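Local atomic coordinates of peroxinectin A (Dictyostelium discoideum, PDB entry 6ERC), a protein that is a secreted heme peroxidase that uses hydrogen peroxide to oxidise phenolic donors, iodide and thiocyanate. Residues G304-S316 and T320-F332. Numbering follows the deposited sequence.
Sequences GHSEVGPFMEYYS and TRLQPLPIKFSYF. With CA (calcium ion), chain G; HEM (protoporphyrin IX containing Fe), chain F; NAG (2-acetamido-2-deoxy-beta-D-glucopyranose), chain E.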
ATOM      1  N   GLY A 304      -2.811   4.762   6.003  1.00 52.08           N
ATOM      2  CA  GLY A 304      -2.999   5.663   4.880  1.00 51.74           C
ATOM      3  C   GLY A 304      -4.453   5.919   4.545  1.00 51.70           C
ATOM      4  O   GLY A 304      -4.791   6.962   3.984  1.00 52.16           O
ATOM      5  N   HIS A 305      -5.333   4.982   4.879  1.00 53.78           N
ATOM      6  CA  HIS A 305      -6.748   5.184   4.597  1.00 54.94           C
ATOM      7  C   HIS A 305      -7.313   6.351   5.398  1.00 53.65           C
ATOM      8  O   HIS A 305      -8.249   7.020   4.945  1.00 53.42           O
ATOM      9  CB  HIS A 305      -7.502   3.895   4.886  1.00 55.81           C
ATOM     10  CG  HIS A 305      -6.960   2.716   4.139  1.00 57.82           C
ATOM     11  ND1 HIS A 305      -6.716   1.501   4.740  1.00 58.20           N
ATOM     12  CD2 HIS A 305      -6.590   2.577   2.844  1.00 56.48           C
ATOM     13  CE1 HIS A 305      -6.231   0.659   3.843  1.00 58.20           C
ATOM     14  NE2 HIS A 305      -6.149   1.286   2.684  1.00 57.22           N
ATOM     15  N   SER A 306      -6.750   6.616   6.577  1.00 52.46           N
ATOM     16  CA  SER A 306      -7.129   7.796   7.343  1.00 53.64           C
ATOM     17  C   SER A 306      -6.681   9.082   6.655  1.00 54.59           C
ATOM     18  O   SER A 306      -7.359  10.113   6.753  1.00 54.62           O
ATOM     19  CB  SER A 306      -6.523   7.713   8.741  1.00 53.48           C
ATOM     20  OG  SER A 306      -6.992   8.763   9.565  1.00 54.73           O
ATOM     21  N   GLU A 307      -5.536   9.048   5.967  1.00 52.97           N
ATOM     22  CA  GLU A 307      -4.926  10.259   5.428  1.00 55.01           C
ATOM     23  C   GLU A 307      -5.396  10.614   4.020  1.00 53.44           C
ATOM     24  O   GLU A 307      -5.079  11.706   3.538  1.00 51.88           O
ATOM     25  CB  GLU A 307      -3.394  10.124   5.442  1.00 53.76           C
ATOM     26  CG  GLU A 307      -2.797   9.383   4.251  1.00 53.31           C
ATOM     27  CD  GLU A 307      -1.343   8.983   4.459  1.00 52.20           C
ATOM     28  OE1 GLU A 307      -0.596   9.740   5.117  1.00 51.42           O
ATOM     29  OE2 GLU A 307      -0.949   7.907   3.963  1.00 51.25           O
ATOM     30  N   VAL A 308      -6.143   9.736   3.354  1.00 53.84           N
ATOM     31  CA  VAL A 308      -6.667  10.038   2.028  1.00 52.21           C
ATOM     32  C   VAL A 308      -7.715  11.139   2.146  1.00 52.11           C
ATOM     33  O   VAL A 308      -8.712  10.993   2.861  1.00 54.85           O
ATOM     34  CB  VAL A 308      -7.260   8.779   1.381  1.00 52.45           C
ATOM     35  CG1 VAL A 308      -8.008   9.118   0.096  1.00 51.53           C
ATOM     36  CG2 VAL A 308      -6.169   7.763   1.110  1.00 52.13           C
ATOM     37  N   GLY A 309      -7.499  12.242   1.436  1.00 52.45           N
ATOM     38  CA  GLY A 309      -8.481  13.300   1.362  1.00 52.66           C
ATOM     39  C   GLY A 309      -9.607  12.948   0.418  1.00 53.04           C
ATOM     40  O   GLY A 309      -9.535  11.996  -0.373  1.00 53.45           O
ATOM     41  N   PRO A 310     -10.689  13.727   0.488  1.00 53.96           N
ATOM     42  CA  PRO A 310     -11.873  13.394  -0.318  1.00 54.83           C
ATOM     43  C   PRO A 310     -11.787  13.818  -1.773  1.00 55.12           C
ATOM     44  O   PRO A 310     -12.524  13.259  -2.597  1.00 56.36           O
ATOM     45  CB  PRO A 310     -13.002  14.141   0.401  1.00 55.32           C
ATOM     46  CG  PRO A 310     -12.335  15.313   1.020  1.00 54.86           C
ATOM     47  CD  PRO A 310     -10.933  14.877   1.377  1.00 55.01           C
ATOM     48  N   PHE A 311     -10.934  14.776  -2.124  1.00 55.08           N
ATOM     49  CA  PHE A 311     -10.911  15.322  -3.472  1.00 55.10           C
ATOM     50  C   PHE A 311      -9.529  15.185  -4.096  1.00 53.91           C
ATOM     51  O   PHE A 311      -8.501  15.272  -3.417  1.00 52.68           O
ATOM     52  CB  PHE A 311     -11.334  16.791  -3.482  1.00 54.69           C
ATOM     53  CG  PHE A 311     -12.790  16.995  -3.212  1.00 55.79           C
ATOM     54  CD1 PHE A 311     -13.725  16.797  -4.214  1.00 56.16           C
ATOM     55  CD2 PHE A 311     -13.229  17.378  -1.957  1.00 55.50           C
ATOM     56  CE1 PHE A 311     -15.070  16.983  -3.970  1.00 57.14           C
ATOM     57  CE2 PHE A 311     -14.573  17.567  -1.707  1.00 55.97           C
ATOM     58  CZ  PHE A 311     -15.494  17.369  -2.713  1.00 56.65           C
ATOM     59  N   MET A 312      -9.531  14.971  -5.406  1.00 54.48           N
ATOM     60  CA  MET A 312      -8.319  14.860  -6.208  1.00 54.56           C
ATOM     61  C   MET A 312      -8.220  16.120  -7.063  1.00 52.43           C
ATOM     62  O   MET A 312      -9.054  16.342  -7.947  1.00 51.46           O
ATOM     63  CB  MET A 312      -8.374  13.596  -7.060  1.00 53.79           C
ATOM     64  CG  MET A 312      -7.046  13.115  -7.576  1.00 55.37           C
ATOM     65  SD  MET A 312      -7.095  11.333  -7.837  1.00 58.17           S
ATOM     66  CE  MET A 312      -6.912  10.758  -6.160  1.00 53.18           C
ATOM     67  N   GLU A 313      -7.212  16.947  -6.789  1.00 52.75           N
ATOM     68  CA  GLU A 313      -7.097  18.255  -7.423  1.00 54.73           C
ATOM     69  C   GLU A 313      -6.471  18.157  -8.813  1.00 53.56           C
ATOM     70  O   GLU A 313      -5.617  17.307  -9.080  1.00 50.97           O
ATOM     71  CB  GLU A 313      -6.260  19.196  -6.555  1.00 54.61           C
ATOM     72  CG  GLU A 313      -6.921  19.612  -5.246  1.00 54.10           C
ATOM     73  CD  GLU A 313      -8.108  20.541  -5.453  1.00 55.67           C
ATOM     74  OE1 GLU A 313      -8.164  21.213  -6.506  1.00 56.63           O
ATOM     75  OE2 GLU A 313      -8.986  20.599  -4.565  1.00 56.31           O
ATOM     76  N   TYR A 314      -6.912  19.052  -9.699  1.00 54.09           N
ATOM     77  CA  TYR A 314      -6.377  19.187 -11.049  1.00 53.93           C
ATOM     78  C   TYR A 314      -5.945  20.629 -11.263  1.00 55.54           C
ATOM     79  O   TYR A 314      -6.702  21.557 -10.961  1.00 54.37           O
ATOM     80  CB  TYR A 314      -7.411  18.812 -12.115  1.00 55.37           C
ATOM     81  CG  TYR A 314      -7.633  17.332 -12.292  1.00 54.98           C
ATOM     82  CD1 TYR A 314      -8.353  16.601 -11.358  1.00 55.45           C
ATOM     83  CD2 TYR A 314      -7.143  16.669 -13.409  1.00 54.23           C
ATOM     84  CE1 TYR A 314      -8.566  15.244 -11.521  1.00 56.18           C
ATOM     85  CE2 TYR A 314      -7.350  15.315 -13.584  1.00 55.08           C
ATOM     86  CZ  TYR A 314      -8.063  14.606 -12.639  1.00 56.51           C
ATOM     87  OH  TYR A 314      -8.273  13.255 -12.804  1.00 55.60           O
ATOM     88  N   TYR A 315      -4.741  20.813 -11.799  1.00 55.60           N
ATOM     89  CA  TYR A 315      -4.230  22.136 -12.123  1.00 57.41           C
ATOM     90  C   TYR A 315      -3.704  22.141 -13.551  1.00 55.69           C
ATOM     91  O   TYR A 315      -3.190  21.136 -14.044  1.00 55.92           O
ATOM     92  CB  TYR A 315      -3.124  22.563 -11.149  1.00 56.62           C
ATOM     93  CG  TYR A 315      -3.644  23.037  -9.812  1.00 55.16           C
ATOM     94  CD1 TYR A 315      -3.926  24.380  -9.595  1.00 55.85           C
ATOM     95  CD2 TYR A 315      -3.858  22.144  -8.771  1.00 55.25           C
ATOM     96  CE1 TYR A 315      -4.403  24.821  -8.380  1.00 57.03           C
ATOM     97  CE2 TYR A 315      -4.337  22.576  -7.548  1.00 55.57           C
ATOM     98  CZ  TYR A 315      -4.608  23.917  -7.359  1.00 57.11           C
ATOM     99  OH  TYR A 315      -5.086  24.362  -6.147  1.00 56.10           O
ATOM    100  N   SER A 316      -3.846  23.283 -14.217  1.00 56.96           N
ATOM    101  CA  SER A 316      -3.386  23.416 -15.589  1.00 59.03           C
ATOM    102  C   SER A 316      -1.980  24.019 -15.627  1.00 59.00           C
ATOM    103  O   SER A 316      -1.387  24.352 -14.598  1.00 59.27           O
ATOM    104  CB  SER A 316      -4.371  24.256 -16.398  1.00 57.44           C
ATOM    105  OG  SER A 316      -4.388  25.596 -15.951  1.00 56.96           O
ATOM    106  N   THR A 320      -3.846  27.362 -12.900  1.00 60.69           N
ATOM    107  CA  THR A 320      -5.256  27.519 -12.572  1.00 59.72           C
ATOM    108  C   THR A 320      -5.823  26.232 -11.983  1.00 59.26           C
ATOM    109  O   THR A 320      -5.476  25.127 -12.409  1.00 57.43           O
ATOM    110  CB  THR A 320      -6.057  27.913 -13.812  1.00 61.62           C
ATOM    111  OG1 THR A 320      -5.659  27.094 -14.920  1.00 64.12           O
ATOM    112  CG2 THR A 320      -5.826  29.372 -14.163  1.00 61.96           C
ATOM    113  N   ARG A 321      -6.705  26.389 -10.997  1.00 59.60           N
ATOM    114  CA  ARG A 321      -7.349  25.258 -10.340  1.00 56.89           C
ATOM    115  C   ARG A 321      -8.559  24.814 -11.156  1.00 57.23           C
ATOM    116  O   ARG A 321      -9.455  25.618 -11.438  1.00 57.63           O
ATOM    117  CB  ARG A 321      -7.770  25.648  -8.924  1.00 58.61           C
ATOM    118  CG  ARG A 321      -8.257  24.496  -8.053  1.00 58.61           C
ATOM    119  CD  ARG A 321      -8.832  25.019  -6.746  1.00 57.75           C
ATOM    120  NE  ARG A 321      -9.029  23.961  -5.762  1.00 58.11           N
ATOM    121  CZ  ARG A 321      -9.525  24.157  -4.544  1.00 59.25           C
ATOM    122  NH1 ARG A 321      -9.882  25.377  -4.153  1.00 60.39           N
ATOM    123  NH2 ARG A 321      -9.665  23.130  -3.715  1.00 57.32           N
ATOM    124  N   LEU A 322      -8.586  23.541 -11.534  1.00 56.07           N
ATOM    125  CA  LEU A 322      -9.698  22.970 -12.280  1.00 57.26           C
ATOM    126  C   LEU A 322     -10.649  22.247 -11.331  1.00 56.72           C
ATOM    127  O   LEU A 322     -10.367  22.065 -10.146  1.00 57.08           O
ATOM    128  CB  LEU A 322      -9.185  22.014 -13.362  1.00 58.13           C
ATOM    129  CG  LEU A 322      -8.654  22.652 -14.654  1.00 58.67           C
ATOM    130  CD1 LEU A 322      -7.535  23.644 -14.378  1.00 57.49           C
ATOM    131  CD2 LEU A 322      -8.176  21.575 -15.618  1.00 56.40           C
ATOM    132  N   GLN A 323     -11.791  21.833 -11.872  1.00 58.11           N
ATOM    133  CA  GLN A 323     -12.817  21.178 -11.070  1.00 58.34           C
ATOM    134  C   GLN A 323     -12.231  19.969 -10.345  1.00 55.56           C
ATOM    135  O   GLN A 323     -11.786  19.020 -11.007  1.00 54.56           O
ATOM    136  CB  GLN A 323     -13.986  20.741 -11.946  1.00 58.07           C
ATOM    137  CG  GLN A 323     -15.107  20.071 -11.173  1.00 57.13           C
ATOM    138  CD  GLN A 323     -16.347  19.862 -12.012  1.00 58.55           C
ATOM    139  OE1 GLN A 323     -16.270  19.428 -13.161  1.00 57.17           O
ATOM    140  NE2 GLN A 323     -17.506  20.178 -11.442  1.00 60.85           N
ATOM    141  N   PRO A 324     -12.205  19.955  -9.013  1.00 55.07           N
ATOM    142  CA  PRO A 324     -11.642  18.797  -8.305  1.00 55.56           C
ATOM    143  C   PRO A 324     -12.429  17.525  -8.586  1.00 54.32           C
ATOM    144  O   PRO A 324     -13.652  17.543  -8.728  1.00 56.56           O
ATOM    145  CB  PRO A 324     -11.732  19.202  -6.829  1.00 55.48           C
ATOM    146  CG  PRO A 324     -11.803  20.692  -6.845  1.00 56.02           C
ATOM    147  CD  PRO A 324     -12.558  21.043  -8.085  1.00 55.12           C
ATOM    148  N   LEU A 325     -11.705  16.413  -8.665  1.00 54.24           N
ATOM    149  CA  LEU A 325     -12.322  15.112  -8.878  1.00 56.58           C
ATOM    150  C   LEU A 325     -12.542  14.435  -7.531  1.00 54.43           C
ATOM    151  O   LEU A 325     -11.567  14.206  -6.804  1.00 53.20           O
ATOM    152  CB  LEU A 325     -11.438  14.240  -9.758  1.00 56.38           C
ATOM    153  CG  LEU A 325     -11.919  12.811 -10.038  1.00 56.18           C
ATOM    154  CD1 LEU A 325     -13.150  12.820 -10.929  1.00 56.78           C
ATOM    155  CD2 LEU A 325     -10.803  11.994 -10.674  1.00 56.14           C
ATOM    156  N   PRO A 326     -13.778  14.109  -7.150  1.00 54.71           N
ATOM    157  CA  PRO A 326     -13.980  13.421  -5.870  1.00 55.34           C
ATOM    158  C   PRO A 326     -13.492  11.982  -5.933  1.00 53.90           C
ATOM    159  O   PRO A 326     -13.631  11.304  -6.953  1.00 53.95           O
ATOM    160  CB  PRO A 326     -15.494  13.498  -5.658  1.00 56.61           C
ATOM    161  CG  PRO A 326     -16.052  13.615  -7.025  1.00 56.64           C
ATOM    162  CD  PRO A 326     -15.057  14.410  -7.816  1.00 55.72           C
ATOM    163  N   ILE A 327     -12.911  11.527  -4.822  1.00 53.28           N
ATOM    164  CA  ILE A 327     -12.327  10.188  -4.764  1.00 54.33           C
ATOM    165  C   ILE A 327     -13.322   9.147  -5.266  1.00 56.47           C
ATOM    166  O   ILE A 327     -12.983   8.277  -6.076  1.00 56.15           O
ATOM    167  CB  ILE A 327     -11.864   9.872  -3.329  1.00 55.75           C
ATOM    168  CG1 ILE A 327     -10.636  10.712  -2.961  1.00 55.91           C
ATOM    169  CG2 ILE A 327     -11.569   8.383  -3.151  1.00 55.48           C
ATOM    170  CD1 ILE A 327      -9.368  10.350  -3.721  1.00 53.88           C
ATOM    171  N   LYS A 328     -14.566   9.220  -4.785  1.00 55.61           N
ATOM    172  CA  LYS A 328     -15.538   8.174  -5.089  1.00 56.36           C
ATOM    173  C   LYS A 328     -15.778   8.028  -6.588  1.00 55.87           C
ATOM    174  O   LYS A 328     -16.175   6.951  -7.047  1.00 57.09           O
ATOM    175  CB  LYS A 328     -16.855   8.450  -4.358  1.00 57.70           C
ATOM    176  CG  LYS A 328     -17.443   9.834  -4.582  1.00 58.16           C
ATOM    177  CD  LYS A 328     -18.688  10.037  -3.728  1.00 58.16           C
ATOM    178  CE  LYS A 328     -19.271  11.436  -3.889  1.00 59.93           C
ATOM    179  NZ  LYS A 328     -18.396  12.490  -3.300  1.00 60.47           N
ATOM    180  N   PHE A 329     -15.541   9.079  -7.368  1.00 55.89           N
ATOM    181  CA  PHE A 329     -15.686   8.998  -8.817  1.00 58.76           C
ATOM    182  C   PHE A 329     -14.414   8.542  -9.524  1.00 57.93           C
ATOM    183  O   PHE A 329     -14.440   8.342 -10.743  1.00 56.80           O
ATOM    184  CB  PHE A 329     -16.111  10.356  -9.391  1.00 58.04           C
ATOM    185  CG  PHE A 329     -17.478  10.815  -8.953  1.00 58.01           C
ATOM    186  CD1 PHE A 329     -18.320   9.987  -8.225  1.00 58.81           C
ATOM    187  CD2 PHE A 329     -17.926  12.081  -9.295  1.00 58.89           C
ATOM    188  CE1 PHE A 329     -19.574  10.422  -7.836  1.00 59.26           C
ATOM    189  CE2 PHE A 329     -19.177  12.520  -8.909  1.00 60.29           C
ATOM    190  CZ  PHE A 329     -20.002  11.689  -8.180  1.00 60.21           C
ATOM    191  N   SER A 330     -13.309   8.368  -8.801  1.00 56.05           N
ATOM    192  CA  SER A 330     -12.027   8.046  -9.416  1.00 56.19           C
ATOM    193  C   SER A 330     -11.631   6.584  -9.256  1.00 57.16           C
ATOM    194  O   SER A 330     -10.559   6.197  -9.732  1.00 56.16           O
ATOM    195  CB  SER A 330     -10.926   8.934  -8.828  1.00 56.30           C
ATOM    196  OG  SER A 330     -10.624   8.555  -7.496  1.00 56.47           O
ATOM    197  N   TYR A 331     -12.455   5.765  -8.604  1.00 57.64           N
ATOM    198  CA  TYR A 331     -12.124   4.357  -8.403  1.00 56.81           C
ATOM    199  C   TYR A 331     -12.128   3.637  -9.746  1.00 58.48           C
ATOM    200  O   TYR A 331     -13.175   3.513 -10.392  1.00 58.51           O
ATOM    201  CB  TYR A 331     -13.115   3.707  -7.442  1.00 58.48           C
ATOM    202  CG  TYR A 331     -13.070   4.244  -6.028  1.00 59.50           C
ATOM    203  CD1 TYR A 331     -11.871   4.648  -5.448  1.00 57.36           C
ATOM    204  CD2 TYR A 331     -14.233   4.345  -5.271  1.00 60.23           C
ATOM    205  CE1 TYR A 331     -11.833   5.137  -4.153  1.00 57.40           C
ATOM    206  CE2 TYR A 331     -14.207   4.832  -3.977  1.00 59.14           C
ATOM    207  CZ  TYR A 331     -13.004   5.226  -3.423  1.00 60.12           C
ATOM    208  OH  TYR A 331     -12.974   5.713  -2.134  1.00 61.00           O
ATOM    209  N   PHE A 332     -10.958   3.159 -10.166  1.00 56.88           N
ATOM    210  CA  PHE A 332     -10.816   2.409 -11.414  1.00 57.46           C
ATOM    211  C   PHE A 332     -11.428   3.177 -12.584  1.00 58.31           C
ATOM    212  O   PHE A 332     -12.269   2.668 -13.327  1.00 59.78           O
ATOM    213  CB  PHE A 332     -11.437   1.018 -11.279  1.00 57.55           C
ATOM    214  CG  PHE A 332     -10.794   0.177 -10.215  1.00 58.09           C
ATOM    215  CD1 PHE A 332      -9.802  -0.733 -10.538  1.00 58.02           C
ATOM    216  CD2 PHE A 332     -11.170   0.308  -8.889  1.00 57.36           C
ATOM    217  CE1 PHE A 332      -9.204  -1.503  -9.558  1.00 57.44           C
ATOM    218  CE2 PHE A 332     -10.573  -0.458  -7.907  1.00 56.74           C
ATOM    219  CZ  PHE A 332      -9.589  -1.365  -8.243  1.00 56.98           C
TER
HETATM  220 CA    CA G 605      -8.202  10.678   9.004  1.00 47.37          CA
HETATM  221  CHA HEM F 604      -5.221  -2.510   1.392  1.00 54.12           C
HETATM  222  CHB HEM F 604      -7.873   0.703  -1.061  1.00 50.11           C
HETATM  223  CHC HEM F 604      -4.648   4.175   0.041  1.00 47.77           C
HETATM  224  CHD HEM F 604      -2.135   0.997   2.694  1.00 52.38           C
HETATM  225  C1A HEM F 604      -6.244  -1.925   0.688  1.00 52.15           C
HETATM  226  C2A HEM F 604      -7.479  -2.565   0.308  1.00 50.82           C
HETATM  227  C3A HEM F 604      -8.220  -1.683  -0.369  1.00 49.41           C
HETATM  228  C4A HEM F 604      -7.468  -0.451  -0.442  1.00 49.80           C
HETATM  229  CMA HEM F 604      -9.620  -1.915  -0.979  1.00 45.54           C
HETATM  230  CAA HEM F 604      -7.847  -4.016   0.658  1.00 51.66           C
HETATM  231  CBA HEM F 604      -9.000  -3.950   1.650  1.00 52.61           C
HETATM  232  CGA HEM F 604      -9.052  -5.218   2.462  1.00 54.79           C
HETATM  233  O1A HEM F 604      -8.083  -5.497   3.215  1.00 54.82           O
HETATM  234  O2A HEM F 604     -10.070  -5.947   2.366  1.00 54.01           O
HETATM  235  C1B HEM F 604      -7.215   1.907  -0.988  1.00 49.24           C
HETATM  236  C2B HEM F 604      -7.640   3.121  -1.640  1.00 47.71           C
HETATM  237  C3B HEM F 604      -6.751   4.085  -1.345  1.00 48.25           C
HETATM  238  C4B HEM F 604      -5.734   3.505  -0.489  1.00 49.49           C
HETATM  239  CMB HEM F 604      -8.908   3.194  -2.514  1.00 43.14           C
HETATM  240  CAB HEM F 604      -6.728   5.570  -1.773  1.00 47.63           C
HETATM  241  CBB HEM F 604      -7.701   6.141  -2.492  1.00 48.58           C
HETATM  242  C1C HEM F 604      -3.687   3.629   0.863  1.00 47.66           C
HETATM  243  C2C HEM F 604      -2.549   4.324   1.441  1.00 48.10           C
HETATM  244  C3C HEM F 604      -1.850   3.434   2.178  1.00 49.54           C
HETATM  245  C4C HEM F 604      -2.534   2.163   2.079  1.00 51.55           C
HETATM  246  CMC HEM F 604      -2.298   5.826   1.188  1.00 45.50           C
HETATM  247  CAC HEM F 604      -0.559   3.557   3.030  1.00 47.87           C
HETATM  248  CBC HEM F 604       0.171   4.662   3.190  1.00 47.73           C
HETATM  249  C1D HEM F 604      -2.726  -0.233   2.536  1.00 52.10           C
HETATM  250  C2D HEM F 604      -2.223  -1.486   3.050  1.00 51.41           C
HETATM  251  C3D HEM F 604      -3.084  -2.444   2.695  1.00 54.18           C
HETATM  252  C4D HEM F 604      -4.148  -1.840   1.932  1.00 54.05           C
HETATM  253  CMD HEM F 604      -0.934  -1.643   3.883  1.00 49.08           C
HETATM  254  CAD HEM F 604      -2.988  -3.952   2.984  1.00 53.66           C
HETATM  255  CBD HEM F 604      -2.007  -4.500   1.952  1.00 54.33           C
HETATM  256  CGD HEM F 604      -2.379  -5.902   1.535  1.00 53.26           C
HETATM  257  O1D HEM F 604      -3.230  -6.045   0.619  1.00 51.67           O
HETATM  258  O2D HEM F 604      -1.831  -6.882   2.099  1.00 51.47           O
HETATM  259  NA  HEM F 604      -6.269  -0.633   0.212  1.00 54.14           N
HETATM  260  NB  HEM F 604      -6.050   2.174  -0.294  1.00 54.65           N
HETATM  261  NC  HEM F 604      -3.642   2.314   1.273  1.00 52.80           N
HETATM  262  ND  HEM F 604      -3.900  -0.487   1.858  1.00 55.15           N
HETATM  263 FE   HEM F 604      -4.930   0.814   0.751  1.00 61.91          FE
HETATM  264  C1  NAG E 603      -4.419  29.259 -18.797  0.82 40.74           C
HETATM  265  C2  NAG E 603      -5.302  27.999 -18.934  0.82 45.55           C
HETATM  266  C3  NAG E 603      -6.784  28.379 -19.029  0.82 44.86           C
HETATM  267  C4  NAG E 603      -7.187  29.331 -17.913  0.82 45.04           C
HETATM  268  C5  NAG E 603      -6.262  30.537 -17.919  0.82 45.71           C
HETATM  269  C6  NAG E 603      -6.576  31.535 -16.828  0.82 48.49           C
HETATM  270  C7  NAG E 603      -3.840  26.440 -20.196  0.82 49.40           C
HETATM  271  C8  NAG E 603      -2.956  26.375 -18.989  0.82 45.63           C
HETATM  272  N2  NAG E 603      -4.922  27.224 -20.107  0.82 47.08           N
HETATM  273  O3  NAG E 603      -7.574  27.198 -18.961  0.82 44.97           O
HETATM  274  O4  NAG E 603      -8.524  29.771 -18.115  0.82 44.68           O
HETATM  275  O5  NAG E 603      -4.914  30.091 -17.718  0.82 40.43           O
HETATM  276  O6  NAG E 603      -7.743  31.169 -16.103  0.82 47.14           O
HETATM  277  O7  NAG E 603      -3.582  25.812 -21.220  0.82 53.93           O
HETATM  278  O   HOH W   1      -9.823  11.255   7.362  1.00 42.47           O
HETATM  279  O   HOH W   2      -8.711  12.896   9.588  1.00 42.87           O
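Arg321 and Glu313 face each other across an antiparallel beta hairpin, strands 311-315 and 321-326, and illustrate how side chains near the turn of a hairpin can be set by more than one neighbour. In this salt bridge Arg321 grips Glu313 side-on, NE to OE1 at 3.0 Å and NH2 to OE2 at 2.8 Å. Both bonds are almost straight and lie in the guanidinium plane, yet they reach the carboxylate from above its own plane, the two groups being turned 43° apart. Glu313 gets there by folding back at chi2 (-70°), whereas Arg321 is extended from CG to NE. The Tyr315 ring crosses that chain at a slant, its CE1 3.5 Å from Arg321 CB, the planes of ring and guanidinium being almost parallel (2° apart). An alanine in place of Glu313 would probably leave the guanidinium without its charged mate and freer to turn. On the other face, Tyr314 CE1, at the ring edge, lies 3.5 Å from Leu325 CB, while the tyrosine hydroxyl bonds to Ala336 O. Met312 and Leu325 exchange two backbone hydrogen bonds. Strand 311-315 follows the short helical turn whose His305 NE2 ligates the heme iron at 2.3 Å and whose Ser306 binds calcium. At the heme-side end of the hairpin, Ile327 N bonds to Pro310 O, and Met312 CE meets Ile327 CD1 at 3.5 Å, the two side chains crossing at about a right angle.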